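PDB 2NRK: GrpB family protein from Enterococcus faecalis, which is of unknown function but belongs to a family grouped with the nucleotidyltransferases, which may point to nucleotide-dependent chemistry. Local coordinates for residues 35-40 against 56-61; 46-51 against 136-141; 89-94 against 102-107. All blocks are in the same frame, centred on the assembly; numbering follows the deposited sequence. Where two conformers were deposited one is given.

Contact 1 of 3, residues 35-40 against 56-61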
loop_
_atom_site.group_PDB
_atom_site.type_symbol
_atom_site.label_atom_id
_atom_site.label_comp_id
_atom_site.label_asym_id
_atom_site.label_seq_id
_atom_site.Cartn_x
_atom_site.Cartn_y
_atom_site.Cartn_z
ATOM N N LEU A 35 -15.400 1.018 0.743
ATOM C CA LEU A 35 -14.517 1.849 1.567
ATOM C C LEU A 35 -14.100 3.100 0.814
ATOM O O LEU A 35 -13.930 4.173 1.440
ATOM C CB LEU A 35 -13.246 1.077 1.963
ATOM C CG LEU A 35 -13.493 -0.053 2.971
ATOM C CD1 LEU A 35 -12.290 -0.975 3.018
ATOM C CD2 LEU A 35 -13.771 0.517 4.375
ATOM N N LYS A 36 -13.905 2.970 -0.503
ATOM C CA LYS A 36 -13.380 4.085 -1.292
ATOM C C LYS A 36 -13.591 3.803 -2.784
ATOM O O LYS A 36 -13.432 2.680 -3.223
ATOM C CB LYS A 36 -11.870 4.238 -1.001
ATOM C CG LYS A 36 -11.208 5.425 -1.669
ATOM C CD LYS A 36 -11.693 6.704 -1.020
ATOM C CE LYS A 36 -11.014 7.886 -1.684
ATOM N NZ LYS A 36 -11.363 9.055 -0.858
ATOM N N VAL A 37 -13.925 4.847 -3.548
ATOM C CA VAL A 37 -13.879 4.757 -5.016
ATOM C C VAL A 37 -12.879 5.784 -5.484
ATOM O O VAL A 37 -13.007 6.973 -5.141
ATOM C CB VAL A 37 -15.259 5.035 -5.692
ATOM C CG1 VAL A 37 -15.137 4.924 -7.204
ATOM C CG2 VAL A 37 -16.318 4.022 -5.179
ATOM N N GLU A 38 -11.888 5.307 -6.230
ATOM C CA GLU A 38 -10.815 6.164 -6.764
ATOM C C GLU A 38 -10.865 6.179 -8.304
ATOM O O GLU A 38 -11.122 5.151 -8.947
ATOM C CB GLU A 38 -9.442 5.614 -6.326
ATOM C CG GLU A 38 -9.143 5.711 -4.812
ATOM C CD GLU A 38 -8.471 6.983 -4.381
ATOM O OE1 GLU A 38 -8.396 7.984 -5.155
ATOM O OE2 GLU A 38 -8.020 6.994 -3.205
ATOM N N HIS A 39 -10.557 7.342 -8.865
ATOM C CA HIS A 39 -10.386 7.470 -10.309
ATOM C C HIS A 39 -8.955 7.051 -10.603
ATOM O O HIS A 39 -7.994 7.584 -10.015
ATOM C CB HIS A 39 -10.603 8.959 -10.655
ATOM C CG HIS A 39 -10.728 9.231 -12.118
ATOM N ND1 HIS A 39 -10.821 10.513 -12.595
ATOM C CD2 HIS A 39 -10.748 8.417 -13.202
ATOM C CE1 HIS A 39 -10.905 10.490 -13.917
ATOM N NE2 HIS A 39 -10.866 9.228 -14.316
ATOM N N ILE A 40 -8.796 6.086 -11.504
ATOM C CA ILE A 40 -7.481 5.552 -11.821
ATOM C C ILE A 40 -7.320 5.502 -13.336
ATOM O O ILE A 40 -8.207 5.950 -14.097
ATOM C CB ILE A 40 -7.228 4.192 -11.153
ATOM C CG1 ILE A 40 -8.301 3.150 -11.540
ATOM C CG2 ILE A 40 -7.114 4.363 -9.638
ATOM C CD1 ILE A 40 -7.824 1.689 -11.513
ATOM N N PHE A 56 -12.317 2.925 -12.786
ATOM C CA PHE A 56 -12.691 3.042 -11.355
ATOM C C PHE A 56 -11.995 1.982 -10.527
ATOM O O PHE A 56 -11.975 0.788 -10.914
ATOM C CB PHE A 56 -14.214 2.873 -11.156
ATOM C CG PHE A 56 -15.037 3.856 -11.933
ATOM C CD1 PHE A 56 -15.596 4.961 -11.297
ATOM C CD2 PHE A 56 -15.235 3.698 -13.300
ATOM C CE1 PHE A 56 -16.319 5.927 -12.021
ATOM C CE2 PHE A 56 -15.966 4.647 -14.024
ATOM C CZ PHE A 56 -16.513 5.770 -13.383
ATOM N N LEU A 57 -11.389 2.422 -9.414
ATOM C CA LEU A 57 -10.826 1.501 -8.409
ATOM C C LEU A 57 -11.770 1.534 -7.224
ATOM O O LEU A 57 -11.971 2.582 -6.627
ATOM C CB LEU A 57 -9.417 1.938 -7.993
ATOM C CG LEU A 57 -8.769 1.104 -6.855
ATOM C CD1 LEU A 57 -8.648 -0.379 -7.227
ATOM C CD2 LEU A 57 -7.374 1.651 -6.505
ATOM N N VAL A 58 -12.421 0.418 -6.964
ATOM C CA VAL A 58 -13.377 0.333 -5.864
ATOM C C VAL A 58 -12.769 -0.616 -4.816
ATOM O O VAL A 58 -12.454 -1.778 -5.122
ATOM C CB VAL A 58 -14.736 -0.225 -6.365
ATOM C CG1 VAL A 58 -15.684 -0.361 -5.204
ATOM C CG2 VAL A 58 -15.347 0.689 -7.423
ATOM N N ILE A 59 -12.633 -0.119 -3.590
ATOM C CA ILE A 59 -12.014 -0.894 -2.516
ATOM C C ILE A 59 -13.112 -1.241 -1.530
ATOM O O ILE A 59 -13.825 -0.342 -1.052
ATOM C CB ILE A 59 -10.900 -0.057 -1.826
ATOM C CG1 ILE A 59 -9.872 0.373 -2.875
ATOM C CG2 ILE A 59 -10.299 -0.873 -0.710
ATOM C CD1 ILE A 59 -8.876 1.414 -2.305
ATOM N N VAL A 60 -13.274 -2.533 -1.249
ATOM C CA VAL A 60 -14.370 -3.024 -0.396
ATOM C C VAL A 60 -13.868 -3.813 0.810
ATOM O O VAL A 60 -12.727 -4.314 0.818
ATOM C CB VAL A 60 -15.379 -3.938 -1.204
ATOM C CG1 VAL A 60 -16.014 -3.127 -2.334
ATOM C CG2 VAL A 60 -14.674 -5.216 -1.742
ATOM N N GLU A 61 -14.728 -3.945 1.824
ATOM C CA GLU A 61 -14.386 -4.742 3.005
ATOM C C GLU A 61 -14.375 -6.228 2.691
ATOM O O GLU A 61 -13.493 -6.956 3.159
ATOM C CB GLU A 61 -15.360 -4.447 4.151
ATOM C CG GLU A 61 -15.206 -3.033 4.653
ATOM C CD GLU A 61 -15.819 -2.806 6.039
ATOM O OE1 GLU A 61 -15.740 -3.708 6.921
ATOM O OE2 GLU A 61 -16.367 -1.696 6.216
#

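Contact 2 of 3, residues 46-51 against 136-141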
loop_
_atom_site.group_PDB
_atom_site.type_symbol
_atom_site.label_atom_id
_atom_site.label_comp_id
_atom_site.label_asym_id
_atom_site.label_seq_id
_atom_site.Cartn_x
_atom_site.Cartn_y
_atom_site.Cartn_z
ATOM N N PRO A 46 -4.563 14.401 -15.226
ATOM C CA PRO A 46 -4.826 15.571 -16.039
ATOM C C PRO A 46 -3.811 15.807 -17.166
ATOM O O PRO A 46 -2.590 15.670 -16.974
ATOM C CB PRO A 46 -4.794 16.728 -15.017
ATOM C CG PRO A 46 -5.335 16.050 -13.738
ATOM C CD PRO A 46 -4.663 14.676 -13.777
ATOM N N ASN A 47 -4.362 16.114 -18.337
ATOM C CA ASN A 47 -3.613 16.431 -19.564
ATOM C C ASN A 47 -2.957 15.226 -20.262
ATOM O O ASN A 47 -2.213 15.390 -21.237
ATOM C CB ASN A 47 -2.641 17.596 -19.337
ATOM C CG ASN A 47 -3.317 18.796 -18.696
ATOM O OD1 ASN A 47 -4.433 19.174 -19.068
ATOM N ND2 ASN A 47 -2.646 19.403 -17.729
ATOM N N LEU A 48 -3.278 14.023 -19.809
ATOM C CA LEU A 48 -2.772 12.823 -20.480
ATOM C C LEU A 48 -3.748 12.391 -21.574
ATOM O O LEU A 48 -4.934 12.221 -21.319
ATOM C CB LEU A 48 -2.575 11.675 -19.468
ATOM C CG LEU A 48 -2.129 10.322 -20.023
ATOM C CD1 LEU A 48 -0.834 10.406 -20.862
ATOM C CD2 LEU A 48 -1.968 9.351 -18.815
ATOM N N ALA A 49 -3.235 12.203 -22.793
ATOM C CA ALA A 49 -4.033 11.629 -23.872
ATOM C C ALA A 49 -4.438 10.195 -23.505
ATOM O O ALA A 49 -3.653 9.449 -22.901
ATOM C CB ALA A 49 -3.251 11.639 -25.185
ATOM N N ALA A 50 -5.648 9.788 -23.874
ATOM C CA ALA A 50 -6.156 8.486 -23.420
ATOM C C ALA A 50 -7.348 8.016 -24.230
ATOM O O ALA A 50 -8.057 8.817 -24.800
ATOM C CB ALA A 50 -6.598 8.576 -21.957
ATOM N N LYS A 51 -7.591 6.716 -24.215
ATOM C CA LYS A 51 -8.883 6.201 -24.651
ATOM C C LYS A 51 -9.929 6.739 -23.673
ATOM O O LYS A 51 -9.679 6.761 -22.458
ATOM C CB LYS A 51 -8.896 4.693 -24.588
ATOM C CG LYS A 51 -8.023 4.098 -25.678
ATOM C CD LYS A 51 -7.575 2.710 -25.330
ATOM C CE LYS A 51 -8.672 1.681 -25.444
ATOM N NZ LYS A 51 -8.145 0.506 -26.250
ATOM N N THR A 136 2.294 10.046 -26.050
ATOM C CA THR A 136 2.885 10.009 -27.379
ATOM C C THR A 136 2.951 8.563 -27.872
ATOM O O THR A 136 2.637 8.289 -29.020
ATOM C CB THR A 136 4.273 10.699 -27.392
ATOM O OG1 THR A 136 4.077 12.099 -27.159
ATOM C CG2 THR A 136 4.980 10.526 -28.745
ATOM N N LEU A 137 3.349 7.653 -26.996
ATOM C CA LEU A 137 3.401 6.244 -27.341
ATOM C C LEU A 137 2.017 5.729 -27.719
ATOM O O LEU A 137 1.863 5.031 -28.715
ATOM C CB LEU A 137 3.986 5.422 -26.195
ATOM C CG LEU A 137 3.910 3.904 -26.317
ATOM C CD1 LEU A 137 4.673 3.448 -27.577
ATOM C CD2 LEU A 137 4.503 3.317 -25.083
ATOM N N LYS A 138 1.013 6.077 -26.921
ATOM C CA LYS A 138 -0.341 5.574 -27.176
ATOM C C LYS A 138 -0.857 6.091 -28.520
ATOM O O LYS A 138 -1.484 5.342 -29.285
ATOM C CB LYS A 138 -1.283 5.939 -26.018
ATOM C CG LYS A 138 -1.006 5.142 -24.723
ATOM C CD LYS A 138 -2.137 5.295 -23.683
ATOM C CE LYS A 138 -1.985 6.565 -22.899
ATOM N NZ LYS A 138 -3.178 6.858 -22.046
ATOM N N LYS A 139 -0.558 7.357 -28.829
ATOM C CA LYS A 139 -1.011 7.948 -30.069
ATOM C C LYS A 139 -0.323 7.261 -31.242
ATOM O O LYS A 139 -0.976 6.945 -32.243
ATOM C CB LYS A 139 -0.770 9.467 -30.072
ATOM C CG LYS A 139 -1.760 10.213 -29.175
ATOM C CD LYS A 139 -1.669 11.733 -29.303
ATOM C CE LYS A 139 -0.686 12.346 -28.323
ATOM N NZ LYS A 139 -0.590 13.841 -28.476
ATOM N N GLN A 140 0.983 7.013 -31.105
ATOM C CA GLN A 140 1.772 6.279 -32.104
ATOM C C GLN A 140 1.237 4.866 -32.340
ATOM O O GLN A 140 1.119 4.411 -33.485
ATOM C CB GLN A 140 3.242 6.199 -31.677
ATOM C CG GLN A 140 4.102 7.375 -32.115
ATOM C CD GLN A 140 5.523 7.335 -31.547
ATOM O OE1 GLN A 140 6.052 6.274 -31.177
ATOM N NE2 GLN A 140 6.149 8.504 -31.479
ATOM N N LEU A 141 0.937 4.161 -31.255
ATOM C CA LEU A 141 0.396 2.800 -31.345
ATOM C C LEU A 141 -0.928 2.768 -32.116
ATOM O O LEU A 141 -1.108 1.940 -33.010
ATOM C CB LEU A 141 0.227 2.162 -29.968
ATOM C CG LEU A 141 1.526 1.703 -29.315
ATOM C CD1 LEU A 141 1.303 1.465 -27.843
ATOM C CD2 LEU A 141 2.067 0.437 -29.994
HETATM O O HOH W 1 -5.506 5.084 -22.565
#

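Contact 3 of 3, residues 89-94 against 102-107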
loop_
_atom_site.group_PDB
_atom_site.type_symbol
_atom_site.label_atom_id
_atom_site.label_comp_id
_atom_site.label_asym_id
_atom_site.label_seq_id
_atom_site.Cartn_x
_atom_site.Cartn_y
_atom_site.Cartn_z
ATOM N N ARG A 89 -10.263 -10.005 -7.782
ATOM C CA ARG A 89 -10.931 -8.865 -8.410
ATOM C C ARG A 89 -12.399 -9.181 -8.687
ATOM O O ARG A 89 -12.761 -10.365 -8.868
ATOM C CB ARG A 89 -10.223 -8.497 -9.724
ATOM C CG ARG A 89 -10.842 -7.263 -10.416
ATOM C CD ARG A 89 -9.997 -6.845 -11.625
ATOM N NE ARG A 89 -9.945 -7.900 -12.666
ATOM C CZ ARG A 89 -9.475 -7.681 -13.899
ATOM N NH1 ARG A 89 -9.022 -6.462 -14.230
ATOM N NH2 ARG A 89 -9.432 -8.653 -14.807
ATOM N N ARG A 90 -13.241 -8.150 -8.673
ATOM C CA ARG A 90 -14.486 -8.185 -9.467
ATOM C C ARG A 90 -14.414 -7.088 -10.498
ATOM O O ARG A 90 -14.244 -5.922 -10.145
ATOM C CB ARG A 90 -15.738 -8.059 -8.597
ATOM C CG ARG A 90 -15.879 -9.219 -7.601
ATOM C CD ARG A 90 -16.039 -10.591 -8.308
ATOM N NE ARG A 90 -16.328 -11.647 -7.332
ATOM C CZ ARG A 90 -15.405 -12.316 -6.643
ATOM N NH1 ARG A 90 -14.110 -12.081 -6.851
ATOM N NH2 ARG A 90 -15.790 -13.265 -5.748
ATOM N N TYR A 91 -14.596 -7.449 -11.764
ATOM C CA TYR A 91 -14.388 -6.519 -12.846
ATOM C C TYR A 91 -15.754 -6.271 -13.504
ATOM O O TYR A 91 -16.511 -7.228 -13.730
ATOM C CB TYR A 91 -13.422 -7.153 -13.850
ATOM C CG TYR A 91 -13.133 -6.322 -15.084
ATOM C CD1 TYR A 91 -12.516 -5.079 -14.975
ATOM C CD2 TYR A 91 -13.417 -6.814 -16.364
ATOM C CE1 TYR A 91 -12.206 -4.317 -16.135
ATOM C CE2 TYR A 91 -13.111 -6.058 -17.526
ATOM C CZ TYR A 91 -12.526 -4.810 -17.378
ATOM O OH TYR A 91 -12.242 -4.079 -18.526
ATOM N N LEU A 92 -16.050 -5.008 -13.776
ATOM C CA LEU A 92 -17.283 -4.621 -14.480
ATOM C C LEU A 92 -16.901 -3.814 -15.703
ATOM O O LEU A 92 -15.992 -2.994 -15.652
ATOM C CB LEU A 92 -18.180 -3.722 -13.613
ATOM C CG LEU A 92 -18.456 -4.049 -12.138
ATOM C CD1 LEU A 92 -19.303 -2.949 -11.516
ATOM C CD2 LEU A 92 -19.152 -5.349 -12.041
ATOM N N ARG A 93 -17.630 -4.014 -16.789
ATOM C CA ARG A 93 -17.441 -3.182 -17.971
ATOM C C ARG A 93 -18.771 -2.805 -18.554
ATOM O O ARG A 93 -19.749 -3.583 -18.522
ATOM C CB ARG A 93 -16.574 -3.906 -19.027
ATOM C CG ARG A 93 -17.206 -5.144 -19.583
ATOM C CD ARG A 93 -16.180 -5.926 -20.445
ATOM N NE ARG A 93 -16.882 -7.012 -21.087
ATOM C CZ ARG A 93 -16.280 -8.027 -21.700
ATOM N NH1 ARG A 93 -14.951 -8.068 -21.739
ATOM N NH2 ARG A 93 -17.019 -8.983 -22.242
ATOM N N LYS A 94 -18.806 -1.594 -19.087
ATOM C CA LYS A 94 -19.960 -1.154 -19.880
ATOM C C LYS A 94 -19.544 -0.117 -20.904
ATOM O O LYS A 94 -18.472 0.463 -20.791
ATOM C CB LYS A 94 -21.067 -0.639 -18.952
ATOM C CG LYS A 94 -20.952 0.753 -18.422
ATOM C CD LYS A 94 -22.251 1.085 -17.657
ATOM C CE LYS A 94 -22.144 2.330 -16.831
ATOM N NZ LYS A 94 -23.431 2.826 -16.132
ATOM N N HIS A 102 -14.803 1.078 -16.964
ATOM C CA HIS A 102 -14.191 -0.187 -16.488
ATOM C C HIS A 102 -14.064 -0.037 -14.968
ATOM O O HIS A 102 -13.537 0.979 -14.488
ATOM C CB HIS A 102 -12.810 -0.385 -17.056
ATOM C CG HIS A 102 -12.811 -0.803 -18.488
ATOM N ND1 HIS A 102 -11.679 -0.764 -19.270
ATOM C CD2 HIS A 102 -13.809 -1.259 -19.278
ATOM C CE1 HIS A 102 -11.973 -1.201 -20.480
ATOM N NE2 HIS A 102 -13.255 -1.512 -20.517
ATOM N N VAL A 103 -14.630 -0.984 -14.233
ATOM C CA VAL A 103 -14.626 -0.902 -12.766
ATOM C C VAL A 103 -13.827 -2.053 -12.212
ATOM O O VAL A 103 -14.102 -3.214 -12.531
ATOM C CB VAL A 103 -16.091 -0.935 -12.220
ATOM C CG1 VAL A 103 -16.101 -0.809 -10.691
ATOM C CG2 VAL A 103 -16.924 0.181 -12.854
ATOM N N HIS A 104 -12.833 -1.735 -11.377
ATOM C CA HIS A 104 -11.888 -2.740 -10.884
ATOM C C HIS A 104 -12.119 -2.775 -9.377
ATOM O O HIS A 104 -11.771 -1.805 -8.683
ATOM C CB HIS A 104 -10.440 -2.283 -11.136
ATOM C CG HIS A 104 -10.160 -1.885 -12.557
ATOM N ND1 HIS A 104 -9.540 -2.724 -13.458
ATOM C CD2 HIS A 104 -10.449 -0.751 -13.235
ATOM C CE1 HIS A 104 -9.433 -2.109 -14.626
ATOM N NE2 HIS A 104 -9.981 -0.912 -14.522
ATOM N N ILE A 105 -12.761 -3.838 -8.897
ATOM C CA ILE A 105 -13.136 -3.911 -7.484
ATOM C C ILE A 105 -12.175 -4.881 -6.790
ATOM O O ILE A 105 -11.967 -6.002 -7.251
ATOM C CB ILE A 105 -14.592 -4.373 -7.293
ATOM C CG1 ILE A 105 -15.558 -3.509 -8.124
ATOM C CG2 ILE A 105 -14.993 -4.280 -5.826
ATOM C CD1 ILE A 105 -17.035 -4.049 -8.136
ATOM N N TYR A 106 -11.590 -4.443 -5.668
ATOM C CA TYR A 106 -10.715 -5.331 -4.899
ATOM C C TYR A 106 -11.036 -5.249 -3.405
ATOM O O TYR A 106 -11.525 -4.234 -2.921
ATOM C CB TYR A 106 -9.255 -4.926 -5.043
ATOM C CG TYR A 106 -8.691 -4.972 -6.454
ATOM C CD1 TYR A 106 -8.156 -6.146 -6.981
ATOM C CD2 TYR A 106 -8.626 -3.803 -7.205
ATOM C CE1 TYR A 106 -7.570 -6.130 -8.297
ATOM C CE2 TYR A 106 -8.077 -3.786 -8.482
ATOM C CZ TYR A 106 -7.556 -4.927 -9.008
ATOM O OH TYR A 106 -6.968 -4.816 -10.277
ATOM N N GLN A 107 -10.737 -6.325 -2.691
ATOM C CA GLN A 107 -10.831 -6.297 -1.237
ATOM C C GLN A 107 -9.686 -5.455 -0.649
ATOM O O GLN A 107 -8.590 -5.394 -1.222
ATOM C CB GLN A 107 -10.742 -7.713 -0.679
ATOM C CG GLN A 107 -11.276 -7.830 0.731
ATOM C CD GLN A 107 -11.576 -9.281 1.066
ATOM O OE1 GLN A 107 -12.679 -9.769 0.820
ATOM N NE2 GLN A 107 -10.580 -9.980 1.582
HETATM O O HOH W 2 -7.699 -4.605 -12.691
#

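Contact 1 of 3, residues 35-40 against 56-61
Leu35 lies across the end of strand 56-60 with every side-chain carbon in use. Its CB is 3.4 Å from Ile59 O, and chi1 of -70°, which sets CG opposite the carbonyl carbon, carries the branch over the turn that follows. There CG meets Glu61 CG at 3.8 Å, CD1 sits 3.9 Å from Val60 C, and CD2 rests against the aliphatic part of Glu61, the two chains crossing at about a right angle. The carboxylate of Glu61 goes on through OE1 to Lys169 of the second subunit in a salt bridge. Leu35 and Lys36 together face Ile59, a classic beta bulge: Leu35 N gives Ile59 O a 2.7 Å bond, whereas that from Lys36 N is weak. Beyond it the antiparallel pairing is regular, with Glu38 and Leu57 exchanging two nearly straight bonds. Val37, Phe56 and Val58, beta-branched or aromatic types that suit strands, turn to helix 14-30, Val37 CG1 reaching the edge of the Phe56 ring at 4.1 Å. Leu57 and Ile59 turn to helix 111-126, where Glu38 forms a salt bridge with Arg121. Ile40 CG2 closes on Leu57 CB at 3.7 Å.

Contact 2 of 3, residues 46-51 against 136-141
The flat peptide group of Ala49 is approached by Lys138 in the carbonyl plane, NZ lying 2.8 Å from Ala49 O at a C=O...N angle of 145°. The second flat group near this ammonium is the ring of Tyr134, one helical turn before Lys138, with which it makes a cation-pi interaction. This is a loop-to-helix contact, in which the irregular segment 46-51, from the connection between strands 34-40 and 54-60, lies against helix 128-142. A lysine fits here because its long chain spans the gap between the two backbones and its ammonium can donate to several acceptors at once. A bend at chi3 (-82°) swings CE, and with it NZ, toward the loop; CE comes within 3.3 Å of Ala49 O. Besides that oxygen, NZ bonds Ser42 OG and a water, so three hydrogen bonds grip a charge on a buried residue and should limit its rotation. Apolar carbons flank the ammonium: Ala50 CB is 3.8 Å from NZ, and Leu48 CG is 4.1 Å away, its side chain crossing the lysine at about a right angle. Next along the helix, Lys139 lays CE 4.1 Å from Ala49 CB and carries its own charge on to a salt bridge with Glu10. The water, 3.0 Å from Lys138 NZ, also accepts a bond from Lys51 N at 3.1 Å.

Contact 3 of 3, residues 89-94 against 102-107
Strands 89-94 and 102-107 run antiparallel at 170° as the two arms of a beta hairpin, Arg90 pairing with Ile105 and Leu92 with Val103 through four backbone hydrogen bonds. One face is polar and aromatic. Tyr91, with CG opposite its backbone N (chi1 178°), reaches across so that its OH stands 3.2 Å above the centre of the His102 ring; the two ring planes are inclined at 54°. His104 meets the same tyrosine obliquely, CE1 to CE1 at 3.9 Å. The far nitrogens, NE2 of His102 and of His104, bond Arg99 and Asp55. Arg89 lays CG over a face of the Tyr106 ring, and its NE bonds Glu83 O. Its guanidinium has Tyr91 CB on one face, and NH1 donates to a water 2.8 Å away that also bonds His104 ND1 and Tyr106 OH, joining both strands. On the other face Leu92, Val103 and Ile105 are apolar and buried, Leu92 CB 3.8 Å from Val103 CB, whereas Arg90 leads away to a salt bridge with Asp67. Strand 79-80 flanks the hairpin beyond 89-94, and strand 54-60 lies beside 101-107, where Val58 touches Val103 and Ile105. Lys94 reaches Glu22 on helix 14-30, and Tyr106 bonds His117 on helix 111-126.

Overall arrangement
Contacts 1 and 3 belong to one mixed sheet, their centres about 9 Å apart. Strands 54-60 and 101-107 join them in parallel, through the probable bonds Phe56 O to His104 N (2.7 Å) and Val58 O to Tyr106 N (2.9 Å). Contact 2 stands apart, its centre about 24 Å from that of contact 1 and 23 Å from that of contact 3, with nearest atoms about 8 and 7 Å away. The chain still ties it to the sheet, since segment 46-51 comes between the two strands of contact 1 along the chain. Asp55, just before Phe56, bonds His104 of contact 3; it might correspond to an acidic motif residue of the nucleotidyltransferase superfamily, though no active site is established.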